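Local structure of putative secreted glycosylhydrolase (Parabacteroides distasonis ATCC 8503, 3IMM) at residues K13-A18 and E38-K43; F49-D54 and R194-R199; A103-L108 and P164-K169; N123-K128 and V136-K141. The protein is probably a glycoside-cleaving hydrolase of the 3-keto-disaccharide hydrolase family, a putatively secreted beta-rich protein that binds a sodium ion in this crystal form. All coordinates share one frame; numbering follows the deposited sequence.

Contact 1: K13-A18 and E38-K43; sequences KNLENA and ESIWTK
Leu15, at the start of a type I turn running to Ala18, turns the end of its side chain to Ile40, with Leu15 CD2 4.2 Å from Ile40 CD1. The turn closes through Ala18 N bonded to Leu15 O, and two of its carbonyls then serve Lys43. Glu16 O takes the ammonium group: Lys43 NZ lies 3.0 Å from Glu16 O, almost in line with the carbonyl bond (C=O...N 160°). Lys43 gets there because its chain is extended beyond CG, running past the Asn17 carbonyl with Lys43 CG 3.5 Å from Asn17 O. That same oxygen accepts the backbone amide, Lys43 N to Asn17 O being 3.2 Å, so one lysine is held at both ends. Ala18 is the non-hydrogen-bonded antiparallel partner of Thr42; its CA-H approaches Trp41 O (Ala18 CA to Trp41 O 3.2 Å) and its methyl rests on Ile40, Ala18 CB to Ile40 CG1 3.9 Å. The pairing makes 18-19 the edge strand beside 40-42 in a five-stranded antiparallel sheet. Strand 179-182 flanks 40-42 on its other side, bonding Ile40 and Thr42 through Leu182 and Ile180, while Trp41 reaches strand 62-69 and meets Trp75 edge-to-face.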
loop_
_atom_site.group_PDB
_atom_site.type_symbol
_atom_site.label_atom_id
_atom_site.label_comp_id
_atom_site.label_asym_id
_atom_site.label_seq_id
_atom_site.Cartn_x
_atom_site.Cartn_y
_atom_site.Cartn_z
ATOM N N LYS A 13 19.040 1.848 -7.198
ATOM C CA LYS A 13 20.008 1.261 -6.269
ATOM C C LYS A 13 20.348 2.262 -5.193
ATOM O O LYS A 13 20.442 3.467 -5.448
ATOM C CB LYS A 13 21.277 0.887 -6.995
ATOM C CG LYS A 13 21.079 0.037 -8.232
ATOM C CD LYS A 13 22.362 0.068 -9.098
ATOM C CE LYS A 13 23.146 -1.213 -8.979
ATOM N NZ LYS A 13 22.341 -2.365 -9.542
ATOM N N ASN A 14 20.513 1.754 -3.980
ATOM C CA ASN A 14 20.876 2.574 -2.819
ATOM C C ASN A 14 19.912 3.739 -2.567
ATOM O O ASN A 14 20.319 4.813 -2.097
ATOM C CB ASN A 14 22.315 3.076 -2.980
ATOM C CG ASN A 14 23.259 1.962 -3.332
ATOM O OD1 ASN A 14 23.177 0.869 -2.758
ATOM N ND2 ASN A 14 24.105 2.195 -4.324
ATOM N N LEU A 15 18.645 3.504 -2.912
ATOM C CA LEU A 15 17.576 4.477 -2.754
ATOM C C LEU A 15 17.828 5.793 -3.523
ATOM O O LEU A 15 17.209 6.816 -3.234
ATOM C CB LEU A 15 17.249 4.692 -1.255
ATOM C CG LEU A 15 16.967 3.407 -0.427
ATOM C CD1 LEU A 15 16.792 3.671 1.080
ATOM C CD2 LEU A 15 15.752 2.661 -0.952
ATOM N N GLU A 16 18.664 5.733 -4.555
ATOM C CA GLU A 16 19.053 6.919 -5.341
ATOM C C GLU A 16 17.864 7.637 -5.964
ATOM O O GLU A 16 17.912 8.859 -6.178
ATOM C CB GLU A 16 20.035 6.518 -6.443
ATOM C CG GLU A 16 19.421 5.545 -7.473
ATOM C CD GLU A 16 20.437 4.853 -8.372
ATOM O OE1 GLU A 16 21.541 5.399 -8.578
ATOM O OE2 GLU A 16 20.088 3.778 -8.906
ATOM N N ASN A 17 16.797 6.883 -6.262
ATOM C CA ASN A 17 15.592 7.436 -6.888
ATOM C C ASN A 17 14.423 7.645 -5.937
ATOM O O ASN A 17 13.291 7.800 -6.396
ATOM C CB ASN A 17 15.145 6.559 -8.064
ATOM C CG ASN A 17 16.217 6.434 -9.105
ATOM O OD1 ASN A 17 17.009 7.351 -9.270
ATOM N ND2 ASN A 17 16.267 5.307 -9.805
ATOM N N ALA A 18 14.719 7.755 -4.635
ATOM C CA ALA A 18 13.714 8.002 -3.625
ATOM C C ALA A 18 13.917 9.308 -2.866
ATOM O O ALA A 18 15.054 9.782 -2.702
ATOM C CB ALA A 18 13.669 6.844 -2.620
ATOM N N GLU A 38 7.994 8.639 9.284
ATOM C CA GLU A 38 7.911 9.277 7.974
ATOM C C GLU A 38 7.976 8.286 6.817
ATOM O O GLU A 38 8.609 7.234 6.922
ATOM C CB GLU A 38 9.006 10.320 7.840
ATOM C CG GLU A 38 8.904 11.212 6.614
ATOM C CD GLU A 38 10.000 12.281 6.605
ATOM O OE1 GLU A 38 11.179 12.000 6.244
ATOM O OE2 GLU A 38 9.657 13.418 6.988
ATOM N N SER A 39 7.301 8.643 5.722
ATOM C CA SER A 39 7.201 7.836 4.523
ATOM C C SER A 39 8.432 7.936 3.612
ATOM O O SER A 39 9.293 8.825 3.773
ATOM C CB SER A 39 5.932 8.243 3.745
ATOM O OG SER A 39 4.736 8.040 4.502
ATOM N N ILE A 40 8.506 7.035 2.638
ATOM C CA ILE A 40 9.533 7.077 1.576
ATOM C C ILE A 40 8.789 7.166 0.243
ATOM O O ILE A 40 7.782 6.466 0.047
ATOM C CB ILE A 40 10.492 5.821 1.610
ATOM C CG1 ILE A 40 11.534 5.873 0.480
ATOM C CG2 ILE A 40 9.709 4.450 1.596
ATOM C CD1 ILE A 40 12.753 5.078 0.741
ATOM N N TRP A 41 9.246 8.041 -0.658
ATOM C CA TRP A 41 8.522 8.284 -1.887
ATOM C C TRP A 41 9.414 8.125 -3.064
ATOM O O TRP A 41 10.628 8.333 -2.973
ATOM C CB TRP A 41 7.915 9.696 -1.932
ATOM C CG TRP A 41 6.999 9.995 -0.774
ATOM C CD1 TRP A 41 7.310 10.695 0.341
ATOM C CD2 TRP A 41 5.636 9.583 -0.630
ATOM N NE1 TRP A 41 6.227 10.735 1.190
ATOM C CE2 TRP A 41 5.187 10.062 0.614
ATOM C CE3 TRP A 41 4.742 8.892 -1.451
ATOM C CZ2 TRP A 41 3.886 9.854 1.071
ATOM C CZ3 TRP A 41 3.470 8.674 -1.005
ATOM C CH2 TRP A 41 3.051 9.146 0.260
ATOM N N THR A 42 8.792 7.790 -4.193
ATOM C CA THR A 42 9.456 7.909 -5.460
ATOM C C THR A 42 9.701 9.393 -5.739
ATOM O O THR A 42 8.963 10.256 -5.259
ATOM C CB THR A 42 8.635 7.253 -6.597
ATOM O OG1 THR A 42 7.334 7.825 -6.630
ATOM C CG2 THR A 42 8.522 5.742 -6.399
ATOM N N LYS A 43 10.759 9.689 -6.496
ATOM C CA LYS A 43 11.031 11.050 -6.911
ATOM C C LYS A 43 10.169 11.419 -8.129
ATOM O O LYS A 43 9.954 12.608 -8.416
ATOM C CB LYS A 43 12.514 11.216 -7.274
ATOM C CG LYS A 43 13.475 11.248 -6.103
ATOM C CD LYS A 43 14.895 11.551 -6.645
ATOM C CE LYS A 43 15.875 11.776 -5.531
ATOM N NZ LYS A 43 17.205 11.762 -6.094
#

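Contact 2: F49-D54 and R194-R199; sequences FELDLD and RNIKIR
Phe49 and Ile198 meet at one end of the apolar face, the Ile198 methyl reaching the ring obliquely (Phe49 CD1 to Ile198 CD1 3.7 Å). Along the same face Leu51 lies side by side with Ile196, Leu51 CD1 4.1 Å from Ile196 CG2, and Leu53 CB touches Ile196 CG1. In the strand backbones, paired bonds join Glu50 with Arg199, Asp52 with Lys197 and Asp54 with Arg194; the one-residue shift between the last two is a beta bulge. On the polar face Arg199 lies alongside Glu50, its CG between the backbone N and the carbonyl carbon (chi1 69°) and its chain extended to NE. The guanidinium grips one oxygen side-on: Arg199 NE is 2.7 Å and Arg199 NH2 2.9 Å from Glu50 OE2, both from one face of a carboxylate plane turned 30° from the guanidinium. A leucine in place of Arg199 would probably leave the buried Glu50 carboxylate without this charged mate. Asp54 OD2 offers its anti lone pair to Arg194 NE at 2.9 Å and accepts Asn195 ND2 at 2.7 Å. Asp52 turns instead to Arg126. Antiparallel strands (176°) whose apolar face meets Ile180 and Val65 of the other sheet fit a concanavalin-like beta sandwich.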
loop_
_atom_site.group_PDB
_atom_site.type_symbol
_atom_site.label_atom_id
_atom_site.label_comp_id
_atom_site.label_asym_id
_atom_site.label_seq_id
_atom_site.Cartn_x
_atom_site.Cartn_y
_atom_site.Cartn_z
ATOM N N PHE A 49 0.862 1.135 -14.441
ATOM C CA PHE A 49 1.987 0.374 -13.996
ATOM C C PHE A 49 1.557 -0.838 -13.164
ATOM O O PHE A 49 0.426 -0.938 -12.752
ATOM C CB PHE A 49 2.903 1.287 -13.177
ATOM C CG PHE A 49 2.317 1.764 -11.893
ATOM C CD1 PHE A 49 2.355 0.967 -10.743
ATOM C CD2 PHE A 49 1.769 3.038 -11.800
ATOM C CE1 PHE A 49 1.829 1.435 -9.528
ATOM C CE2 PHE A 49 1.224 3.493 -10.606
ATOM C CZ PHE A 49 1.258 2.696 -9.472
ATOM N N GLU A 50 2.484 -1.775 -13.006
ATOM C CA GLU A 50 2.386 -2.799 -12.005
ATOM C C GLU A 50 3.597 -2.742 -11.086
ATOM O O GLU A 50 4.783 -2.625 -11.548
ATOM C CB GLU A 50 2.187 -4.194 -12.605
ATOM C CG GLU A 50 3.161 -4.638 -13.584
ATOM C CD GLU A 50 2.751 -5.952 -14.247
ATOM O OE1 GLU A 50 1.824 -6.619 -13.767
ATOM O OE2 GLU A 50 3.354 -6.301 -15.258
ATOM N N LEU A 51 3.286 -2.777 -9.788
ATOM C CA LEU A 51 4.260 -2.675 -8.726
ATOM C C LEU A 51 4.303 -4.041 -8.054
ATOM O O LEU A 51 3.270 -4.586 -7.694
ATOM C CB LEU A 51 3.831 -1.555 -7.764
ATOM C CG LEU A 51 4.593 -1.314 -6.455
ATOM C CD1 LEU A 51 5.986 -0.757 -6.738
ATOM C CD2 LEU A 51 3.812 -0.378 -5.523
ATOM N N ASP A 52 5.505 -4.597 -7.932
ATOM C CA ASP A 52 5.778 -5.835 -7.197
ATOM C C ASP A 52 6.619 -5.515 -5.979
ATOM O O ASP A 52 7.542 -4.658 -6.032
ATOM C CB ASP A 52 6.612 -6.785 -8.052
ATOM C CG ASP A 52 5.811 -7.844 -8.702
ATOM O OD1 ASP A 52 4.672 -7.593 -9.069
ATOM O OD2 ASP A 52 6.344 -8.932 -8.844
ATOM N N LEU A 53 6.335 -6.226 -4.895
ATOM C CA LEU A 53 7.142 -6.114 -3.697
ATOM C C LEU A 53 6.961 -7.340 -2.825
ATOM O O LEU A 53 5.905 -7.964 -2.827
ATOM C CB LEU A 53 6.751 -4.876 -2.907
ATOM C CG LEU A 53 5.321 -4.759 -2.342
ATOM C CD1 LEU A 53 5.324 -3.985 -1.044
ATOM C CD2 LEU A 53 4.339 -4.122 -3.339
ATOM N N ASP A 54 8.008 -7.679 -2.090
ATOM C CA ASP A 54 7.949 -8.694 -1.065
ATOM C C ASP A 54 7.784 -7.910 0.198
ATOM O O ASP A 54 8.296 -6.783 0.285
ATOM C CB ASP A 54 9.252 -9.506 -0.992
ATOM C CG ASP A 54 9.602 -10.227 -2.311
ATOM O OD1 ASP A 54 8.729 -10.352 -3.188
ATOM O OD2 ASP A 54 10.776 -10.665 -2.475
ATOM N N ARG A 194 11.287 -5.905 0.390
ATOM C CA ARG A 194 12.356 -6.227 -0.541
ATOM C C ARG A 194 11.864 -6.492 -1.936
ATOM O O ARG A 194 10.667 -6.638 -2.177
ATOM C CB ARG A 194 13.225 -7.388 -0.081
ATOM C CG ARG A 194 12.553 -8.638 -0.145
ATOM C CD ARG A 194 13.473 -9.846 0.089
ATOM N NE ARG A 194 12.560 -10.941 -0.172
ATOM C CZ ARG A 194 12.559 -12.141 0.368
ATOM N NH1 ARG A 194 13.491 -12.508 1.203
ATOM N NH2 ARG A 194 11.587 -12.992 0.017
ATOM N N ASN A 195 12.804 -6.499 -2.870
ATOM C CA ASN A 195 12.479 -6.682 -4.273
ATOM C C ASN A 195 11.332 -5.759 -4.724
ATOM O O ASN A 195 10.436 -6.196 -5.397
ATOM C CB ASN A 195 12.117 -8.158 -4.544
ATOM C CG ASN A 195 13.300 -9.066 -4.415
ATOM O OD1 ASN A 195 14.347 -8.783 -4.986
ATOM N ND2 ASN A 195 13.137 -10.174 -3.704
ATOM N N ILE A 196 11.405 -4.478 -4.378
ATOM C CA ILE A 196 10.397 -3.501 -4.778
ATOM C C ILE A 196 10.752 -3.013 -6.174
ATOM O O ILE A 196 11.794 -2.357 -6.393
ATOM C CB ILE A 196 10.303 -2.348 -3.825
ATOM C CG1 ILE A 196 10.289 -2.830 -2.382
ATOM C CG2 ILE A 196 9.060 -1.509 -4.095
ATOM C CD1 ILE A 196 10.727 -1.771 -1.418
ATOM N N LYS A 197 9.881 -3.348 -7.119
ATOM C CA LYS A 197 10.102 -3.092 -8.532
ATOM C C LYS A 197 8.825 -2.734 -9.270
ATOM O O LYS A 197 7.715 -2.980 -8.818
ATOM C CB LYS A 197 10.787 -4.295 -9.203
ATOM C CG LYS A 197 10.029 -5.644 -9.056
ATOM C CD LYS A 197 10.886 -6.765 -9.561
ATOM C CE LYS A 197 10.080 -8.014 -9.988
ATOM N NZ LYS A 197 11.046 -9.080 -10.452
ATOM N N ILE A 198 8.998 -2.115 -10.410
ATOM C CA ILE A 198 7.890 -1.557 -11.144
ATOM C C ILE A 198 8.137 -1.743 -12.654
ATOM O O ILE A 198 9.274 -1.768 -13.112
ATOM C CB ILE A 198 7.683 -0.070 -10.771
ATOM C CG1 ILE A 198 6.390 0.468 -11.373
ATOM C CG2 ILE A 198 8.907 0.817 -11.193
ATOM C CD1 ILE A 198 5.979 1.810 -10.788
ATOM N N ARG A 199 7.067 -1.925 -13.411
ATOM C CA ARG A 199 7.130 -1.768 -14.860
ATOM C C ARG A 199 5.811 -1.272 -15.403
ATOM O O ARG A 199 4.783 -1.369 -14.745
ATOM C CB ARG A 199 7.529 -3.057 -15.532
ATOM C CG ARG A 199 6.535 -4.106 -15.457
ATOM C CD ARG A 199 6.919 -5.331 -16.288
ATOM N NE ARG A 199 5.962 -6.382 -15.940
ATOM C CZ ARG A 199 6.114 -7.671 -16.216
ATOM N NH1 ARG A 199 7.196 -8.108 -16.838
ATOM N NH2 ARG A 199 5.198 -8.531 -15.804
HETATM O O HOH W 1 8.982 -8.402 -5.639
#

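Contact 3: A103-L108 and P164-K169; sequences AIYGHL and PSWLPK
Tyr105 and Trp166 cross at about a right angle, each meeting the other by its rim: the phenol oxygen lies near the indole plane, Tyr105 OH to Trp166 CZ2 3.5 Å, while Trp166 NE1 comes to the edge of the tyrosine ring. With CG set between the backbone N and the carbonyl carbon (chi1 62°), Trp166 folds back over its own turn, and Pro164 CB sits 3.4 Å above the centre of the indole plane. Leu167 CD1 is the shared apolar tip, 4.0 Å from Tyr105 CD2 and 3.8 Å from His107 CE1, approaching both rings obliquely. Gly106 lies between those two aromatic residues; a beta carbon there would clash with Leu167 CD1. The imidazole is fixed in its rotation from two edges: His107 ND1 donates to Tyr105 O at 2.8 Å, nearly straight at 168°, and His107 NE2 meets a water 2.8 Å away that donates to Leu167 O and Lys169 O. His107 and Leu108 opposite Ile104 form a classic bulge. The loop 103-108 pairs with strand 80-85 through Ala103 and Tyr105, close to the sodium site of Asn62, Ser63, Glu81 and Gln83; Ile104 and His107 touch strand 141-147, and Phe171 stacks on His107.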
loop_
_atom_site.group_PDB
_atom_site.type_symbol
_atom_site.label_atom_id
_atom_site.label_comp_id
_atom_site.label_asym_id
_atom_site.label_seq_id
_atom_site.Cartn_x
_atom_site.Cartn_y
_atom_site.Cartn_z
ATOM N N ALA A 103 -6.424 -5.161 1.182
ATOM C CA ALA A 103 -7.541 -4.279 1.005
ATOM C C ALA A 103 -7.094 -2.917 0.481
ATOM O O ALA A 103 -5.931 -2.539 0.596
ATOM C CB ALA A 103 -8.288 -4.110 2.290
ATOM N N ILE A 104 -8.059 -2.168 -0.048
ATOM C CA ILE A 104 -7.891 -0.726 -0.282
ATOM C C ILE A 104 -8.382 -0.049 0.978
ATOM O O ILE A 104 -9.606 -0.039 1.304
ATOM C CB ILE A 104 -8.634 -0.216 -1.547
ATOM C CG1 ILE A 104 -8.343 -1.112 -2.734
ATOM C CG2 ILE A 104 -8.235 1.265 -1.885
ATOM C CD1 ILE A 104 -6.834 -1.131 -3.073
ATOM N N TYR A 105 -7.418 0.458 1.741
ATOM C CA TYR A 105 -7.663 0.868 3.097
ATOM C C TYR A 105 -8.780 1.884 3.123
ATOM O O TYR A 105 -8.779 2.847 2.361
ATOM C CB TYR A 105 -6.439 1.456 3.817
ATOM C CG TYR A 105 -6.833 1.941 5.171
ATOM C CD1 TYR A 105 -7.039 1.036 6.193
ATOM C CD2 TYR A 105 -7.116 3.296 5.416
ATOM C CE1 TYR A 105 -7.491 1.447 7.439
ATOM C CE2 TYR A 105 -7.561 3.713 6.664
ATOM C CZ TYR A 105 -7.720 2.777 7.673
ATOM O OH TYR A 105 -8.142 3.137 8.911
ATOM N N GLY A 106 -9.714 1.660 4.022
ATOM C CA GLY A 106 -10.870 2.565 4.189
ATOM C C GLY A 106 -11.953 2.531 3.135
ATOM O O GLY A 106 -12.997 3.231 3.283
ATOM N N HIS A 107 -11.768 1.676 2.115
ATOM C CA HIS A 107 -12.584 1.721 0.894
ATOM C C HIS A 107 -13.147 0.389 0.391
ATOM O O HIS A 107 -14.301 0.331 -0.082
ATOM C CB HIS A 107 -11.804 2.436 -0.219
ATOM C CG HIS A 107 -11.585 3.888 0.068
ATOM N ND1 HIS A 107 -10.549 4.349 0.856
ATOM C CD2 HIS A 107 -12.312 4.978 -0.278
ATOM C CE1 HIS A 107 -10.638 5.662 0.957
ATOM N NE2 HIS A 107 -11.704 6.067 0.282
ATOM N N LEU A 108 -12.343 -0.668 0.454
ATOM C CA LEU A 108 -12.712 -1.949 -0.123
ATOM C C LEU A 108 -11.969 -3.103 0.539
ATOM O O LEU A 108 -10.738 -3.096 0.616
ATOM C CB LEU A 108 -12.424 -1.939 -1.646
ATOM C CG LEU A 108 -12.803 -3.209 -2.415
ATOM C CD1 LEU A 108 -14.377 -3.399 -2.463
ATOM C CD2 LEU A 108 -12.152 -3.161 -3.807
ATOM N N PRO A 164 -13.486 6.479 6.645
ATOM C CA PRO A 164 -12.970 7.290 7.760
ATOM C C PRO A 164 -12.997 8.770 7.437
ATOM O O PRO A 164 -12.748 9.167 6.291
ATOM C CB PRO A 164 -11.557 6.805 7.910
ATOM C CG PRO A 164 -11.560 5.431 7.407
ATOM C CD PRO A 164 -12.557 5.407 6.275
ATOM N N SER A 165 -13.311 9.581 8.439
ATOM C CA SER A 165 -13.466 11.001 8.238
ATOM C C SER A 165 -12.232 11.654 7.602
ATOM O O SER A 165 -12.359 12.617 6.842
ATOM C CB SER A 165 -13.808 11.641 9.550
ATOM O OG SER A 165 -13.874 13.035 9.387
ATOM N N TRP A 166 -11.046 11.098 7.860
ATOM C CA TRP A 166 -9.796 11.650 7.311
ATOM C C TRP A 166 -9.530 11.326 5.833
ATOM O O TRP A 166 -8.499 11.760 5.272
ATOM C CB TRP A 166 -8.593 11.243 8.186
ATOM C CG TRP A 166 -8.325 9.757 8.285
ATOM C CD1 TRP A 166 -7.547 9.016 7.461
ATOM C CD2 TRP A 166 -8.810 8.854 9.296
ATOM N NE1 TRP A 166 -7.530 7.709 7.868
ATOM C CE2 TRP A 166 -8.300 7.581 8.993
ATOM C CE3 TRP A 166 -9.650 8.999 10.416
ATOM C CZ2 TRP A 166 -8.570 6.468 9.772
ATOM C CZ3 TRP A 166 -9.913 7.884 11.186
ATOM C CH2 TRP A 166 -9.383 6.647 10.863
ATOM N N LEU A 167 -10.456 10.610 5.184
ATOM C CA LEU A 167 -10.335 10.281 3.745
ATOM C C LEU A 167 -11.547 10.788 2.960
ATOM O O LEU A 167 -12.293 9.994 2.389
ATOM C CB LEU A 167 -10.182 8.760 3.571
ATOM C CG LEU A 167 -9.074 8.063 4.375
ATOM C CD1 LEU A 167 -9.174 6.584 4.293
ATOM C CD2 LEU A 167 -7.745 8.556 3.882
ATOM N N PRO A 168 -11.763 12.126 2.946
ATOM C CA PRO A 168 -13.017 12.639 2.433
ATOM C C PRO A 168 -13.150 12.727 0.909
ATOM O O PRO A 168 -14.248 12.913 0.411
ATOM C CB PRO A 168 -13.097 14.040 3.075
ATOM C CG PRO A 168 -11.733 14.470 3.186
ATOM C CD PRO A 168 -10.906 13.218 3.442
ATOM N N LYS A 169 -12.068 12.602 0.168
ATOM C CA LYS A 169 -12.115 12.902 -1.266
ATOM C C LYS A 169 -12.629 11.686 -2.020
ATOM O O LYS A 169 -12.014 10.619 -1.917
ATOM C CB LYS A 169 -10.730 13.297 -1.780
ATOM C CG LYS A 169 -10.159 14.491 -1.039
ATOM C CD LYS A 169 -9.228 15.273 -1.923
ATOM C CE LYS A 169 -8.575 16.436 -1.170
ATOM N NZ LYS A 169 -7.654 17.192 -2.072
HETATM O O HOH W 2 -12.529 8.733 -0.003
#

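Contact 4: N123-K128 and V136-K141; sequences NHMRIK and VILNGK
Met125, a selenomethionine, lays its terminal methyl against Val136 and Leu138, with Met125 CE 3.8 Å from Val136 CG1 and 4.0 Å from Leu138 CD1. The chain runs straight out from the strand and bends only at its last torsion (chi3 -78°), which turns the methyl back across both residues. On the reverse face Arg126, its charged end paired with Asp52, lies alongside Ile137, Arg126 CG to Ile137 CD1 being 4.1 Å. Between the faces, Arg126 and Ile137 form a hydrogen-bonded antiparallel pair, each amide 2.9 Å from the other's oxygen, Arg126 N to Ile137 O and Ile137 N to Arg126 O. Beyond it Asn139 takes over the pairing with its side chain. Asn139 OD1 accepts His124 N at 2.9 Å, the backbone Asn139 N gives a nearly straight bond (178°) to His124 O, and Asn139 ND2 reaches Asn123 OD1 at 3.0 Å in the carbonyl plane, on a lone pair, the two amides being only 28° apart. With an alanine at Asn139, His124 N would probably lose its acceptor and Asn123 OD1 one of its donors, Lys117 N remaining. Leu138 to Lys141 is a type I' turn, leading from strand 133-138 into strand 141-147. Strand 122-130 forms a hairpin with 133-138 and is bordered on its other side by 49-57, while Met125 and Val136 pack on Ile82 of strand 80-85.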
loop_
_atom_site.group_PDB
_atom_site.type_symbol
_atom_site.label_atom_id
_atom_site.label_comp_id
_atom_site.label_asym_id
_atom_site.label_seq_id
_atom_site.Cartn_x
_atom_site.Cartn_y
_atom_site.Cartn_z
ATOM N N ASN A 123 6.147 -12.580 2.197
ATOM C CA ASN A 123 4.999 -12.459 1.300
ATOM C C ASN A 123 5.382 -11.787 -0.005
ATOM O O ASN A 123 6.413 -11.110 -0.107
ATOM C CB ASN A 123 3.891 -11.605 1.929
ATOM C CG ASN A 123 3.410 -12.155 3.226
ATOM O OD1 ASN A 123 2.466 -12.942 3.276
ATOM N ND2 ASN A 123 4.083 -11.781 4.292
ATOM N N HIS A 124 4.524 -11.969 -1.005
ATOM C CA HIS A 124 4.686 -11.261 -2.268
ATOM C C HIS A 124 3.354 -10.623 -2.649
ATOM O O HIS A 124 2.292 -11.209 -2.439
ATOM C CB HIS A 124 5.208 -12.187 -3.386
ATOM C CG HIS A 124 5.365 -11.482 -4.680
ATOM N ND1 HIS A 124 4.393 -11.506 -5.656
ATOM C CD2 HIS A 124 6.319 -10.632 -5.114
ATOM C CE1 HIS A 124 4.781 -10.749 -6.665
ATOM N NE2 HIS A 124 5.947 -10.217 -6.368
HETATM N N MSE A 125 3.425 -9.390 -3.148
HETATM C CA MSE A 125 2.252 -8.647 -3.566
HETATM C C MSE A 125 2.564 -7.948 -4.887
HETATM O O MSE A 125 3.627 -7.366 -5.058
HETATM C CB MSE A 125 1.842 -7.622 -2.504
HETATM C CG MSE A 125 0.763 -6.665 -2.950
HETATM SE SE MSE A 125 0.319 -5.385 -1.527
HETATM C CE MSE A 125 -0.722 -6.596 -0.543
ATOM N N ARG A 126 1.624 -8.057 -5.805
ATOM C CA ARG A 126 1.615 -7.314 -7.072
ATOM C C ARG A 126 0.380 -6.387 -7.117
ATOM O O ARG A 126 -0.755 -6.814 -6.838
ATOM C CB ARG A 126 1.595 -8.276 -8.254
ATOM C CG ARG A 126 1.441 -7.566 -9.604
ATOM C CD ARG A 126 1.732 -8.488 -10.724
ATOM N NE ARG A 126 3.137 -8.912 -10.720
ATOM C CZ ARG A 126 3.645 -9.870 -11.502
ATOM N NH1 ARG A 126 2.912 -10.478 -12.419
ATOM N NH2 ARG A 126 4.911 -10.204 -11.373
ATOM N N ILE A 127 0.609 -5.122 -7.424
ATOM C CA ILE A 127 -0.466 -4.126 -7.505
ATOM C C ILE A 127 -0.460 -3.612 -8.932
ATOM O O ILE A 127 0.528 -3.077 -9.378
ATOM C CB ILE A 127 -0.279 -2.972 -6.516
ATOM C CG1 ILE A 127 -0.051 -3.510 -5.104
ATOM C CG2 ILE A 127 -1.479 -2.048 -6.515
ATOM C CD1 ILE A 127 0.438 -2.426 -4.134
ATOM N N LYS A 128 -1.551 -3.827 -9.648
ATOM C CA LYS A 128 -1.703 -3.370 -11.019
ATOM C C LYS A 128 -2.588 -2.138 -10.987
ATOM O O LYS A 128 -3.744 -2.189 -10.537
ATOM C CB LYS A 128 -2.312 -4.454 -11.935
ATOM C CG LYS A 128 -1.572 -5.796 -11.911
ATOM C CD LYS A 128 -2.065 -6.795 -12.985
ATOM C CE LYS A 128 -1.201 -6.788 -14.223
ATOM N NZ LYS A 128 -1.753 -7.582 -15.347
ATOM N N VAL A 136 -5.126 -6.130 -6.643
ATOM C CA VAL A 136 -4.103 -6.580 -5.718
ATOM C C VAL A 136 -4.031 -8.103 -5.779
ATOM O O VAL A 136 -5.017 -8.814 -5.576
ATOM C CB VAL A 136 -4.338 -6.087 -4.294
ATOM C CG1 VAL A 136 -3.230 -6.532 -3.390
ATOM C CG2 VAL A 136 -4.496 -4.562 -4.264
ATOM N N ILE A 137 -2.821 -8.596 -6.013
ATOM C CA ILE A 137 -2.567 -9.990 -6.032
ATOM C C ILE A 137 -1.624 -10.240 -4.873
ATOM O O ILE A 137 -0.536 -9.685 -4.855
ATOM C CB ILE A 137 -1.937 -10.406 -7.371
ATOM C CG1 ILE A 137 -2.840 -9.961 -8.542
ATOM C CG2 ILE A 137 -1.703 -11.939 -7.375
ATOM C CD1 ILE A 137 -2.135 -9.505 -9.727
ATOM N N LEU A 138 -2.031 -11.073 -3.921
ATOM C CA LEU A 138 -1.244 -11.327 -2.692
ATOM C C LEU A 138 -0.933 -12.834 -2.628
ATOM O O LEU A 138 -1.835 -13.638 -2.698
ATOM C CB LEU A 138 -2.044 -10.867 -1.474
ATOM C CG LEU A 138 -1.466 -11.109 -0.079
ATOM C CD1 LEU A 138 -0.085 -10.462 0.030
ATOM C CD2 LEU A 138 -2.401 -10.586 0.999
ATOM N N ASN A 139 0.348 -13.202 -2.566
ATOM C CA ASN A 139 0.747 -14.592 -2.535
ATOM C C ASN A 139 0.086 -15.434 -3.645
ATOM O O ASN A 139 -0.327 -16.570 -3.437
ATOM C CB ASN A 139 0.526 -15.161 -1.117
ATOM C CG ASN A 139 1.381 -14.451 -0.100
ATOM O OD1 ASN A 139 2.505 -14.014 -0.435
ATOM N ND2 ASN A 139 0.853 -14.228 1.096
ATOM N N GLY A 140 -0.004 -14.836 -4.827
ATOM C CA GLY A 140 -0.560 -15.477 -5.981
ATOM C C GLY A 140 -2.074 -15.519 -6.030
ATOM O O GLY A 140 -2.614 -16.126 -6.913
ATOM N N LYS A 141 -2.756 -14.855 -5.108
ATOM C CA LYS A 141 -4.238 -14.831 -5.067
ATOM C C LYS A 141 -4.751 -13.450 -5.401
ATOM O O LYS A 141 -4.335 -12.450 -4.781
ATOM C CB LYS A 141 -4.758 -15.181 -3.693
ATOM C CG LYS A 141 -4.303 -16.507 -3.118
ATOM C CD LYS A 141 -5.069 -17.667 -3.681
ATOM C CE LYS A 141 -4.654 -19.002 -3.080
ATOM N NZ LYS A 141 -4.869 -20.204 -3.990
HETATM O O HOH W 3 1.285 -12.215 -5.622
#

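Overall arrangement
Contacts 2 and 4 belong to one six-stranded sheet: strands 49-57 and 122-130 are neighbours, and the salt bridge from Asp52 to Arg126 joins the two contacts, whose centres lie about 10 Å apart. Both are partly buried, with an apolar face toward the five-stranded sheet and a polar one away from it, but contact 2 relies on arginine-carboxylate pairs where contact 4 uses neutral amides. Contact 1 lies at the edge of the five-stranded sheet, its loop bound chiefly through carbonyls. Contact 3, about 25 Å from it between centres and across the chain's centre, joins loops by aromatic packing and a water. Contacts 1 and 3 are mostly buried, though each includes exposed residues.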